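Local atomic coordinates of Afp (Microbacterium arborescens, PDB entry 2YJK), a protein that binds iron between the subunits of its twelve-chain Dps assembly and probably takes it up and stores it in the ferric form. Residues A18-Q23 / D128-V133; Q23-V28 / A73-A78; Q33-N38 / S114-A119; Q66-T71 / R146-D151; D107-I112 / L156-E161. All blocks are in the same frame, centred on the assembly; numbering follows the deposited sequence.

Contact 1: residues A18-Q23 / D128-V133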
# COMPACT_ATOMS: atom_id res chain seq x y z
N ALA C 18 -37.41 12.51 12.25
CA ALA C 18 -36.29 13.38 11.96
C ALA C 18 -36.06 14.24 13.20
O ALA C 18 -34.91 14.49 13.60
CB ALA C 18 -36.61 14.26 10.76
N ALA C 19 -37.16 14.62 13.84
CA ALA C 19 -37.13 15.63 14.90
C ALA C 19 -36.49 15.08 16.17
O ALA C 19 -35.81 15.81 16.89
CB ALA C 19 -38.55 16.12 15.18
N ALA C 20 -36.71 13.80 16.44
CA ALA C 20 -36.00 13.05 17.50
C ALA C 20 -34.48 12.84 17.23
O ALA C 20 -33.62 12.98 18.13
CB ALA C 20 -36.71 11.71 17.74
N ALA C 21 -34.12 12.57 15.99
CA ALA C 21 -32.71 12.48 15.71
C ALA C 21 -32.09 13.79 16.06
O ALA C 21 -31.06 13.79 16.72
CB ALA C 21 -32.43 12.12 14.24
N ALA C 22 -32.66 14.90 15.59
CA ALA C 22 -32.00 16.19 15.79
C ALA C 22 -31.91 16.46 17.28
O ALA C 22 -30.91 16.96 17.80
CB ALA C 22 -32.77 17.32 15.13
N GLN C 23 -32.98 16.14 17.98
CA GLN C 23 -33.03 16.39 19.38
C GLN C 23 -31.96 15.62 20.14
O GLN C 23 -31.35 16.19 21.02
CB GLN C 23 -34.43 16.08 19.90
CG GLN C 23 -34.52 16.08 21.41
CD GLN C 23 -35.89 15.72 21.88
OE1 GLN C 23 -36.17 15.78 23.09
NE2 GLN C 23 -36.78 15.35 20.94
N ASP C 128 -31.32 5.80 25.04
CA ASP C 128 -32.64 5.62 25.69
C ASP C 128 -33.72 6.31 24.85
O ASP C 128 -34.75 5.71 24.56
CB ASP C 128 -32.65 6.18 27.14
CG ASP C 128 -31.70 5.41 28.11
OD1 ASP C 128 -31.34 4.24 27.82
OD2 ASP C 128 -31.27 6.00 29.15
N GLY C 129 -33.48 7.56 24.45
CA GLY C 129 -34.51 8.39 23.80
C GLY C 129 -34.85 7.95 22.38
O GLY C 129 -35.96 8.20 21.92
N LEU C 130 -33.92 7.28 21.70
CA LEU C 130 -34.15 6.79 20.33
C LEU C 130 -34.75 5.36 20.29
O LEU C 130 -35.22 4.90 19.23
CB LEU C 130 -32.86 6.91 19.48
CG LEU C 130 -32.38 8.34 19.26
CD1 LEU C 130 -30.94 8.49 18.77
CD2 LEU C 130 -33.40 9.16 18.35
N ASP C 131 -34.72 4.68 21.42
CA ASP C 131 -35.13 3.28 21.50
C ASP C 131 -36.55 3.08 21.02
O ASP C 131 -36.85 2.07 20.40
CB ASP C 131 -35.02 2.71 22.92
CG ASP C 131 -35.18 1.20 22.94
OD1 ASP C 131 -34.34 0.49 22.32
OD2 ASP C 131 -36.16 0.73 23.55
N GLU C 132 -37.42 4.03 21.30
CA GLU C 132 -38.80 3.87 20.88
C GLU C 132 -39.11 4.47 19.52
O GLU C 132 -40.20 4.29 19.03
CB GLU C 132 -39.79 4.36 21.96
CG GLU C 132 -39.93 3.37 23.19
CD GLU C 132 -40.28 1.90 22.76
OE1 GLU C 132 -39.58 1.34 21.85
OE2 GLU C 132 -41.24 1.31 23.32
N VAL C 133 -38.15 5.13 18.90
CA VAL C 133 -38.46 6.05 17.81
C VAL C 133 -37.73 5.82 16.46
O VAL C 133 -38.37 5.87 15.39
CB VAL C 133 -38.22 7.52 18.30
CG1 VAL C 133 -38.64 8.52 17.25
CG2 VAL C 133 -38.97 7.75 19.64

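Contact 2: residues Q23-V28 / A73-A78. With OFE (Iron(II) oxide), chain P.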
# COMPACT_ATOMS: atom_id res chain seq x y z
N GLN C 23 -32.98 16.14 17.98
CA GLN C 23 -33.03 16.39 19.38
C GLN C 23 -31.96 15.62 20.14
O GLN C 23 -31.35 16.19 21.02
CB GLN C 23 -34.43 16.08 19.90
CG GLN C 23 -34.52 16.08 21.41
CD GLN C 23 -35.89 15.72 21.88
OE1 GLN C 23 -36.17 15.78 23.09
NE2 GLN C 23 -36.78 15.35 20.94
N PHE C 24 -31.76 14.35 19.85
CA PHE C 24 -30.83 13.54 20.67
C PHE C 24 -29.40 13.50 20.15
O PHE C 24 -28.43 13.37 20.91
CB PHE C 24 -31.37 12.14 20.80
CG PHE C 24 -32.60 12.07 21.62
CD1 PHE C 24 -32.54 12.32 23.01
CD2 PHE C 24 -33.83 11.71 21.04
CE1 PHE C 24 -33.69 12.21 23.82
CE2 PHE C 24 -35.02 11.61 21.85
CZ PHE C 24 -34.94 11.88 23.22
N LEU C 25 -29.26 13.66 18.84
CA LEU C 25 -27.93 13.62 18.24
C LEU C 25 -27.21 14.97 18.21
O LEU C 25 -25.98 15.02 18.22
CB LEU C 25 -28.00 13.02 16.86
CG LEU C 25 -28.30 11.51 16.91
CD1 LEU C 25 -28.29 10.97 15.45
CD2 LEU C 25 -27.33 10.70 17.73
N THR C 26 -27.97 16.05 18.19
CA THR C 26 -27.36 17.38 18.21
C THR C 26 -26.38 17.66 19.37
O THR C 26 -25.32 18.26 19.11
CB THR C 26 -28.42 18.52 18.08
OG1 THR C 26 -29.15 18.28 16.88
CG2 THR C 26 -27.78 19.87 18.02
N PRO C 27 -26.72 17.25 20.63
CA PRO C 27 -25.78 17.49 21.75
C PRO C 27 -24.53 16.63 21.56
O PRO C 27 -23.42 17.01 21.93
CB PRO C 27 -26.57 17.00 23.00
CG PRO C 27 -28.07 17.17 22.57
CD PRO C 27 -28.03 16.74 21.11
N VAL C 28 -24.70 15.49 20.93
CA VAL C 28 -23.54 14.68 20.55
C VAL C 28 -22.60 15.36 19.56
O VAL C 28 -21.37 15.39 19.76
CB VAL C 28 -24.00 13.28 20.07
CG1 VAL C 28 -22.81 12.42 19.65
CG2 VAL C 28 -24.79 12.57 21.19
N ALA C 73 -23.55 14.07 12.74
CA ALA C 73 -24.05 15.23 11.97
C ALA C 73 -24.72 14.74 10.71
O ALA C 73 -25.80 15.22 10.30
CB ALA C 73 -22.88 16.22 11.64
N GLU C 74 -24.11 13.75 10.08
CA GLU C 74 -24.57 13.40 8.75
C GLU C 74 -25.80 12.55 8.85
O GLU C 74 -26.61 12.52 7.94
CB GLU C 74 -23.44 12.73 7.94
CG GLU C 74 -22.32 13.80 7.69
CD GLU C 74 -21.25 13.37 6.69
OE1 GLU C 74 -21.15 12.15 6.34
OE2 GLU C 74 -20.49 14.27 6.24
N ARG C 75 -25.89 11.82 9.92
CA ARG C 75 -27.15 11.14 10.23
C ARG C 75 -28.30 12.17 10.38
O ARG C 75 -29.40 11.95 9.82
CB ARG C 75 -27.02 10.26 11.50
CG ARG C 75 -28.34 9.57 11.93
CD ARG C 75 -28.67 8.51 10.91
NE ARG C 75 -30.01 8.03 11.07
CZ ARG C 75 -30.70 7.37 10.15
NH1 ARG C 75 -30.17 7.10 8.92
NH2 ARG C 75 -31.93 7.03 10.46
N ILE C 76 -28.07 13.29 11.09
CA ILE C 76 -29.13 14.35 11.21
C ILE C 76 -29.50 14.95 9.84
O ILE C 76 -30.67 15.12 9.50
CB ILE C 76 -28.70 15.49 12.14
CG1 ILE C 76 -28.61 15.00 13.60
CG2 ILE C 76 -29.70 16.69 12.03
CD1 ILE C 76 -27.73 15.86 14.47
N VAL C 77 -28.48 15.22 9.05
CA VAL C 77 -28.69 15.85 7.76
C VAL C 77 -29.38 14.88 6.79
O VAL C 77 -30.29 15.30 6.07
CB VAL C 77 -27.38 16.44 7.19
CG1 VAL C 77 -27.67 17.03 5.71
CG2 VAL C 77 -26.89 17.63 8.18
N ALA C 78 -28.99 13.60 6.84
CA ALA C 78 -29.57 12.56 5.98
C ALA C 78 -31.05 12.40 6.20
O ALA C 78 -31.75 11.95 5.29
CB ALA C 78 -28.86 11.15 6.21
FE OFE P . -18.33 14.05 6.18
O OFE P . -16.19 13.98 6.50

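Contact 3: residues Q33-N38 / S114-A119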
# COMPACT_ATOMS: atom_id res chain seq x y z
N GLN C 33 -17.44 17.67 18.68
CA GLN C 33 -16.70 18.65 17.93
C GLN C 33 -15.90 19.53 18.92
O GLN C 33 -14.77 19.94 18.56
CB GLN C 33 -17.68 19.49 17.06
CG GLN C 33 -17.04 20.43 16.06
CD GLN C 33 -16.13 19.70 15.07
OE1 GLN C 33 -14.90 19.76 15.19
NE2 GLN C 33 -16.72 19.00 14.11
N ALA C 34 -16.48 19.86 20.10
CA ALA C 34 -15.74 20.54 21.20
C ALA C 34 -14.50 19.72 21.66
O ALA C 34 -13.42 20.29 21.87
CB ALA C 34 -16.65 20.81 22.42
N LEU C 35 -14.66 18.38 21.76
CA LEU C 35 -13.59 17.47 22.11
C LEU C 35 -12.46 17.44 21.07
O LEU C 35 -11.29 17.33 21.46
CB LEU C 35 -14.17 16.08 22.33
CG LEU C 35 -13.20 15.08 22.95
CD1 LEU C 35 -12.82 15.56 24.33
CD2 LEU C 35 -13.65 13.53 22.90
N VAL C 36 -12.78 17.65 19.77
CA VAL C 36 -11.73 17.83 18.76
C VAL C 36 -10.83 19.06 19.15
O VAL C 36 -9.58 18.98 19.18
CB VAL C 36 -12.32 18.04 17.33
CG1 VAL C 36 -11.24 18.58 16.40
CG2 VAL C 36 -12.89 16.69 16.75
N VAL C 37 -11.49 20.19 19.44
CA VAL C 37 -10.76 21.42 19.69
C VAL C 37 -10.03 21.41 21.05
O VAL C 37 -8.82 21.71 21.13
CB VAL C 37 -11.69 22.67 19.59
CG1 VAL C 37 -10.93 23.91 20.08
CG2 VAL C 37 -12.20 22.84 18.11
N ASN C 38 -10.76 21.06 22.11
CA ASN C 38 -10.16 20.99 23.43
C ASN C 38 -9.14 19.84 23.59
O ASN C 38 -8.25 19.92 24.44
CB ASN C 38 -11.28 20.93 24.51
CG ASN C 38 -12.13 22.18 24.48
OD1 ASN C 38 -11.59 23.27 24.28
ND2 ASN C 38 -13.47 22.03 24.65
N SER C 114 -13.23 14.18 32.15
CA SER C 114 -14.39 14.98 32.52
C SER C 114 -15.24 15.37 31.29
O SER C 114 -16.49 15.15 31.33
CB SER C 114 -13.93 16.20 33.31
OG SER C 114 -15.01 17.08 33.52
N ASP C 115 -14.62 15.91 30.22
CA ASP C 115 -15.34 16.26 28.97
C ASP C 115 -15.94 14.93 28.34
O ASP C 115 -17.12 14.87 27.95
CB ASP C 115 -14.44 17.01 27.93
CG ASP C 115 -13.79 18.43 28.47
OD1 ASP C 115 -13.84 18.82 29.72
OD2 ASP C 115 -13.17 19.15 27.57
N ILE C 116 -15.19 13.83 28.28
CA ILE C 116 -15.81 12.57 27.83
C ILE C 116 -17.07 12.11 28.67
O ILE C 116 -18.06 11.62 28.13
CB ILE C 116 -14.76 11.49 27.74
CG1 ILE C 116 -13.89 11.73 26.51
CG2 ILE C 116 -15.39 10.12 27.68
CD1 ILE C 116 -12.59 10.89 26.51
N ASP C 117 -17.03 12.30 29.98
CA ASP C 117 -18.09 11.87 30.86
C ASP C 117 -19.34 12.66 30.52
O ASP C 117 -20.42 12.09 30.55
CB ASP C 117 -17.75 12.08 32.36
CG ASP C 117 -16.82 10.98 32.95
OD1 ASP C 117 -16.54 9.92 32.31
OD2 ASP C 117 -16.35 11.20 34.10
N ALA C 118 -19.20 13.95 30.21
CA ALA C 118 -20.34 14.81 29.77
C ALA C 118 -20.94 14.28 28.43
O ALA C 118 -22.17 14.23 28.28
CB ALA C 118 -19.91 16.30 29.60
N ALA C 119 -20.08 13.87 27.48
CA ALA C 119 -20.56 13.31 26.21
C ALA C 119 -21.30 11.99 26.45
O ALA C 119 -22.39 11.77 25.85
CB ALA C 119 -19.45 13.12 25.22

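Contact 4: residues Q66-T71 / R146-D151. With OFE (Iron(II) oxide), chain P.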
# COMPACT_ATOMS: atom_id res chain seq x y z
N GLN C 66 -13.63 13.63 15.99
CA GLN C 66 -13.97 14.18 14.69
C GLN C 66 -14.81 13.20 13.86
O GLN C 66 -15.76 13.63 13.28
CB GLN C 66 -12.74 14.64 13.87
CG GLN C 66 -13.16 15.43 12.59
CD GLN C 66 -13.90 16.75 12.95
OE1 GLN C 66 -15.16 16.84 12.92
NE2 GLN C 66 -13.14 17.75 13.36
N ASP C 67 -14.46 11.92 13.82
CA ASP C 67 -15.25 10.95 13.07
C ASP C 67 -16.63 10.85 13.66
O ASP C 67 -17.62 10.88 12.92
CB ASP C 67 -14.60 9.57 13.01
CG ASP C 67 -13.40 9.53 12.05
OD1 ASP C 67 -13.40 10.22 10.97
OD2 ASP C 67 -12.41 8.80 12.38
N TYR C 68 -16.72 10.79 14.96
CA TYR C 68 -18.03 10.67 15.63
C TYR C 68 -18.90 11.86 15.40
O TYR C 68 -20.09 11.70 15.14
CB TYR C 68 -17.88 10.40 17.13
CG TYR C 68 -17.10 9.14 17.45
CD1 TYR C 68 -17.13 8.01 16.56
CD2 TYR C 68 -16.32 9.07 18.60
CE1 TYR C 68 -16.41 6.87 16.86
CE2 TYR C 68 -15.59 7.91 18.90
CZ TYR C 68 -15.65 6.84 18.06
OH TYR C 68 -14.89 5.76 18.38
N ALA C 69 -18.31 13.06 15.41
CA ALA C 69 -19.09 14.30 15.16
C ALA C 69 -19.68 14.21 13.75
O ALA C 69 -20.89 14.45 13.54
CB ALA C 69 -18.19 15.58 15.34
N ASP C 70 -18.85 13.81 12.79
CA ASP C 70 -19.33 13.65 11.39
C ASP C 70 -20.41 12.64 11.17
O ASP C 70 -21.30 12.89 10.40
CB ASP C 70 -18.27 13.17 10.44
CG ASP C 70 -17.56 14.29 9.83
OD1 ASP C 70 -16.67 14.72 10.65
OD2 ASP C 70 -17.91 14.74 8.63
N THR C 71 -20.26 11.47 11.79
CA THR C 71 -21.30 10.43 11.66
C THR C 71 -22.64 10.91 12.29
O THR C 71 -23.71 10.59 11.79
CB THR C 71 -20.86 9.17 12.39
OG1 THR C 71 -19.57 8.78 11.88
CG2 THR C 71 -21.82 8.02 12.09
N ARG C 146 -19.60 3.02 22.11
CA ARG C 146 -18.57 1.97 22.23
C ARG C 146 -17.17 2.56 22.09
O ARG C 146 -16.28 2.27 22.92
CB ARG C 146 -18.72 0.86 21.17
CG ARG C 146 -19.86 -0.08 21.48
CD ARG C 146 -20.01 -1.07 20.36
NE ARG C 146 -18.78 -1.84 20.16
CZ ARG C 146 -18.67 -2.81 19.25
NH1 ARG C 146 -19.71 -3.13 18.50
NH2 ARG C 146 -17.54 -3.44 19.07
N GLY C 147 -16.97 3.37 21.05
CA GLY C 147 -15.66 4.02 20.84
C GLY C 147 -15.26 4.96 21.97
O GLY C 147 -14.10 4.98 22.37
N VAL C 148 -16.20 5.74 22.48
CA VAL C 148 -15.93 6.72 23.50
C VAL C 148 -15.60 6.03 24.83
O VAL C 148 -14.59 6.40 25.49
CB VAL C 148 -17.12 7.73 23.63
CG1 VAL C 148 -16.89 8.78 24.79
CG2 VAL C 148 -17.27 8.56 22.35
N ASP C 149 -16.36 4.98 25.17
CA ASP C 149 -16.10 4.07 26.31
C ASP C 149 -14.71 3.49 26.28
O ASP C 149 -14.01 3.42 27.31
CB ASP C 149 -17.09 2.90 26.31
CG ASP C 149 -18.42 3.27 26.98
OD1 ASP C 149 -18.43 4.33 27.64
OD2 ASP C 149 -19.44 2.55 26.85
N LYS C 150 -14.25 3.12 25.10
CA LYS C 150 -12.92 2.56 25.03
C LYS C 150 -11.79 3.63 25.21
O LYS C 150 -10.82 3.40 25.93
CB LYS C 150 -12.81 1.75 23.73
CG LYS C 150 -11.45 1.15 23.50
CD LYS C 150 -11.39 0.44 22.13
CE LYS C 150 -10.14 -0.42 22.09
NZ LYS C 150 -9.80 -0.88 20.70
N ASP C 151 -11.93 4.77 24.53
CA ASP C 151 -11.03 5.93 24.68
C ASP C 151 -10.97 6.38 26.13
O ASP C 151 -9.89 6.67 26.64
CB ASP C 151 -11.49 7.08 23.79
CG ASP C 151 -11.23 6.79 22.26
OD1 ASP C 151 -10.36 5.91 21.93
OD2 ASP C 151 -11.90 7.45 21.40
FE OFE P . -18.33 14.05 6.18
O OFE P . -16.19 13.98 6.50

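Contact 5: residues D107-I112 / L156-E161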
# COMPACT_ATOMS: atom_id res chain seq x y z
N ASP C 107 -3.12 15.80 34.65
CA ASP C 107 -4.18 16.79 34.74
C ASP C 107 -4.93 16.89 33.43
O ASP C 107 -6.17 17.04 33.42
CB ASP C 107 -3.60 18.14 35.13
CG ASP C 107 -3.04 18.14 36.58
OD1 ASP C 107 -3.73 17.64 37.53
OD2 ASP C 107 -1.90 18.67 36.75
N GLU C 108 -4.17 16.81 32.33
CA GLU C 108 -4.78 16.76 31.01
C GLU C 108 -5.73 15.52 30.93
O GLU C 108 -6.80 15.61 30.43
CB GLU C 108 -3.71 16.68 29.89
CG GLU C 108 -2.82 17.89 29.69
CD GLU C 108 -3.54 19.18 29.26
OE1 GLU C 108 -4.79 19.20 29.11
OE2 GLU C 108 -2.84 20.21 29.07
N ILE C 109 -5.32 14.37 31.43
CA ILE C 109 -6.14 13.18 31.25
C ILE C 109 -7.41 13.42 32.07
O ILE C 109 -8.51 13.17 31.58
CB ILE C 109 -5.46 11.94 31.78
CG1 ILE C 109 -4.33 11.53 30.86
CG2 ILE C 109 -6.47 10.82 32.03
CD1 ILE C 109 -3.68 10.27 31.33
N LYS C 110 -7.28 13.90 33.31
CA LYS C 110 -8.49 14.22 34.10
C LYS C 110 -9.42 15.19 33.41
O LYS C 110 -10.64 14.98 33.42
CB LYS C 110 -8.19 14.77 35.53
CG LYS C 110 -7.46 13.79 36.43
CD LYS C 110 -7.00 14.49 37.73
CE LYS C 110 -6.57 13.44 38.78
NZ LYS C 110 -5.50 13.96 39.73
N ALA C 111 -8.86 16.26 32.85
CA ALA C 111 -9.72 17.27 32.17
C ALA C 111 -10.50 16.60 31.02
O ALA C 111 -11.68 16.88 30.82
CB ALA C 111 -8.88 18.43 31.64
N ILE C 112 -9.81 15.76 30.24
CA ILE C 112 -10.43 15.11 29.04
C ILE C 112 -11.45 14.00 29.42
O ILE C 112 -12.49 13.88 28.79
CB ILE C 112 -9.34 14.52 28.06
CG1 ILE C 112 -8.52 15.64 27.40
CG2 ILE C 112 -9.93 13.58 26.99
CD1 ILE C 112 -9.32 16.50 26.48
N LEU C 156 -8.20 6.59 31.38
CA LEU C 156 -8.30 6.37 32.80
C LEU C 156 -7.33 5.29 33.32
O LEU C 156 -6.93 5.35 34.46
CB LEU C 156 -9.73 6.00 33.17
CG LEU C 156 -10.52 6.68 34.28
CD1 LEU C 156 -10.05 8.15 34.67
CD2 LEU C 156 -12.05 6.57 33.95
N ALA C 157 -6.96 4.31 32.48
CA ALA C 157 -6.08 3.21 32.94
C ALA C 157 -4.73 3.74 33.47
O ALA C 157 -4.10 3.08 34.30
CB ALA C 157 -5.86 2.14 31.77
N HIS C 158 -4.33 4.95 33.03
CA HIS C 158 -3.05 5.57 33.41
C HIS C 158 -3.03 6.10 34.86
O HIS C 158 -1.96 6.43 35.35
CB HIS C 158 -2.70 6.76 32.52
CG HIS C 158 -2.25 6.39 31.15
ND1 HIS C 158 -3.12 6.24 30.08
CD2 HIS C 158 -1.01 6.11 30.66
CE1 HIS C 158 -2.44 5.91 29.00
NE2 HIS C 158 -1.15 5.82 29.32
N LEU C 159 -4.18 6.22 35.51
CA LEU C 159 -4.29 6.92 36.79
C LEU C 159 -4.60 5.90 37.92
O LEU C 159 -4.65 6.26 39.10
CB LEU C 159 -5.40 8.01 36.71
CG LEU C 159 -5.40 9.23 35.74
CD1 LEU C 159 -6.71 10.00 35.85
CD2 LEU C 159 -4.21 10.20 35.88
N ALA C 160 -4.81 4.62 37.55
CA ALA C 160 -5.02 3.51 38.50
C ALA C 160 -3.89 3.42 39.57
O ALA C 160 -4.15 3.23 40.78
CB ALA C 160 -5.17 2.22 37.77
N GLU C 161 -2.64 3.57 39.13
CA GLU C 161 -1.63 4.19 40.04
C GLU C 161 -0.36 4.72 39.32
O GLU C 161 -0.44 5.57 38.41
CB GLU C 161 -1.33 3.35 41.33
CG GLU C 161 -0.01 3.73 42.09
CD GLU C 161 0.13 5.24 42.50
OE1 GLU C 161 0.15 6.16 41.64
OE2 GLU C 161 0.26 5.50 43.72

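Contact 1: residues A18-Q23 / D128-V133
A20 and V133 meet methyl to methyl, CB of A20 lying 3.8 Å from CG1 of V133. This is one of two apolar contacts that helix 15-45 makes here with the C-terminal end of helix 105-130 and the chain after it. The other brings L130 in beside the same alanine: its CD2 branch stands 4.2 Å from CB of A20. V133 gets there because its CG1 is anti to the backbone N (chi1 -175°), which swings that methyl across to the helix.

L130 also packs on the backbone itself. Its CD2 sits 3.8 Å from the carbonyl O of A20 and reaches on to N of A21, so the leucine methyl rests against the peptide that joins the two alanines. The small side chain of A20 probably helps the leucine come this near. Both helices belong to the four-helix bundle of the ferritin fold, and the contact lies at the end of the bundle where the chain turns from helix 105-130 into helix 135-156.

Polar bonds shape the turn rather than join the two sides. N of V133 donates to O of L130 at 3.0 Å, closing the turn that brings V133 round to the side of A20, while L130 reaches the alanine with its CD2 branch. D131 OD1 is hydrogen-bonded to Q138 NE2 of the next helix, while F24 and S137 pack on L130 and V17 packs on V133.

Contact 2: residues Q23-V28 / A73-A78
L25 presses on two consecutive residues of helix 51-78. Its CB lies 3.7 Å from CD1 of I76, and its CD1 branch touches the aliphatic start of R75, at CG, from 3.8 Å. The isoleucine tip is also met from the next residue along: CD1 of I76 lies 3.7 Å from OG1 of T26, the two side chains nearly perpendicular. I76 therefore ends in the angle between L25 and T26.

A second shell fixes these groups. OG1 of T26 is hydrogen-bonded to O of A22, one turn back, which sets its rotation. In R75 the CG is anti to the backbone N (chi1 177°) and the chain bends at chi2, so CG stays beside L25 while the guanidinium leads away. That guanidinium is held by salt bridges to D134 and to D149 of a neighbouring subunit, and by a hydrogen bond from NE to S137. On another side of helix 73-78, E74 binds the iron of the iron oxide through OE2 at 2.2 Å, together with D70 of the same chain and with H43 of another neighbouring subunit.

The segment axes run roughly antiparallel, at 148°, with helix 15-45 kinked at P27, whose N has no hydrogen to give. Helix 105-130 covers F24 and V28, helix 135-156 lies against R75, and the loop residues L81 and I83 lean on I76.

Contact 3: residues Q33-N38 / S114-A119
L35 sends its side chain from helix 15-45 toward helix 105-130 and divides its two methyls between neighbouring residues there. From CB the chain rises with CG anti to the backbone N (chi1 -169°), which carries the branch point out between the helices. At CG it forks. CD1 comes to 4.2 Å from CB of D115, lying against the methylene of the aspartate and not its charged end; the same methyl also touches I112, one turn earlier in that helix. CD2 takes the other side and meets CG1 of I116 at 4.0 Å, the leucine and isoleucine running at a slant to each other. I116 in turn is backed by V148 of helix 135-156, so the leucine tip feeds into the bundle core.

One turn on from L35, N38 lies next to the carboxylate of D115. OD2 of D115 is 4.0 Å from CB of N38, and the amide and carboxylate planes are turned 76° against each other. The two do not bond to each other. D115 takes hydrogen bonds from T96 OG1 at OD2 and from A97 N at OD1; N38 OD1 accepts from N of V87 in a neighbouring subunit. The carboxylate thereby ties the loop that follows helix 87-92 to the bundle.

The segment axes stand 10.7 Å apart at 173°, almost exactly antiparallel. Antiparallel neighbours of this kind are those of the ferritin-type four-helix bundle, and the seam here holds an aliphatic pair beside a polar one.

Contact 4: residues Q66-T71 / R146-D151
The ring of Y68 meets helix 146-151 at a slant, with CA of G147, CG2 of V148 and, more distantly, OD2 of D151 around it. The hydroxyl goes deepest: OH lies 3.1 Å from CA of G147, which has no side chain; a CB there would run into the oxygen. V148 lays CG2 beside the ring, 3.9 Å from CE2, the two alongside and pointing opposite ways.

This one tyrosine bridges two helices of the ferritin four-helix bundle, 51-78 and 135-156, whose segment axes are 11.6 Å apart and 161° from parallel. An alanine in place of Y68 would take the whole ring away and would probably leave a gap beside V148 and G147.

On another side of helix 66-71, D70 binds the iron of the iron oxide through OD2 at 2.6 Å; E74 of the same chain and H43 of a neighbouring subunit complete its protein ligands, and K40 of that subunit makes a salt bridge to OD1. Nearer the tyrosine, the hydroxyl of T71 donates to O of D67 at 3.0 Å, from 44° above the carbonyl plane, an oxygen that also takes N of T71. OD2 of D151 is hydrogen-bonded to ND1 of H64.

Contact 5: residues D107-I112 / L156-E161
H158, whose CB supports the tip of I109, turns its ND1 back to the chain just before it, in weak hydrogen bonds to the carbonyl oxygens of both F154 and L155. The isoleucine meets the CB end of this residue: CD1 of I109 lies 3.8 Å from CB of H158, with ring atom CG a little farther off, and the two side chains stand nearly perpendicular.

I109 uses its other methyl on the next residue. CG2, anti to the backbone N, comes within 3.9 Å of CD1 of L159, the pair lying alongside with their ends pointing opposite ways. The same leucine methyl then touches the aliphatic part of K110, whose CG is also 3.9 Å from CD1 of L159, and the lysine chain runs on extended. With a serine at I109 the reach to both partners would go, and H158 and L159 would probably lose their apolar partner on helix 105-130.

The contact thus lays the chain's tail, after helix 135-156, against the early turns of helix 105-130. I54 of helix 51-78 packs on both I109 and H158, W105 and Q106 border the tail, and A157 makes backbone hydrogen bonds to a neighbouring subunit.

The five contacts run along one four-helix bundle, from contact 1 at one end to contact 5 at the other, their centres about 33 Å apart on opposite sides of the chain's centre. Contacts 1, 2 and 3 share helix 15-45, while contacts 1, 3 and 5 share helix 105-130. Along the chain, contacts 2 and 3 are nested inside the loop closed by contact 1, and contact 2 closes before contact 5 opens. Contacts 3 and 4, about 11 Å apart between centres, touch through Q33 and Q66. Contacts 2 and 4 use adjoining parts of helix 51-78, and so this bundle presents E74 and D70 together to iron at a subunit interface.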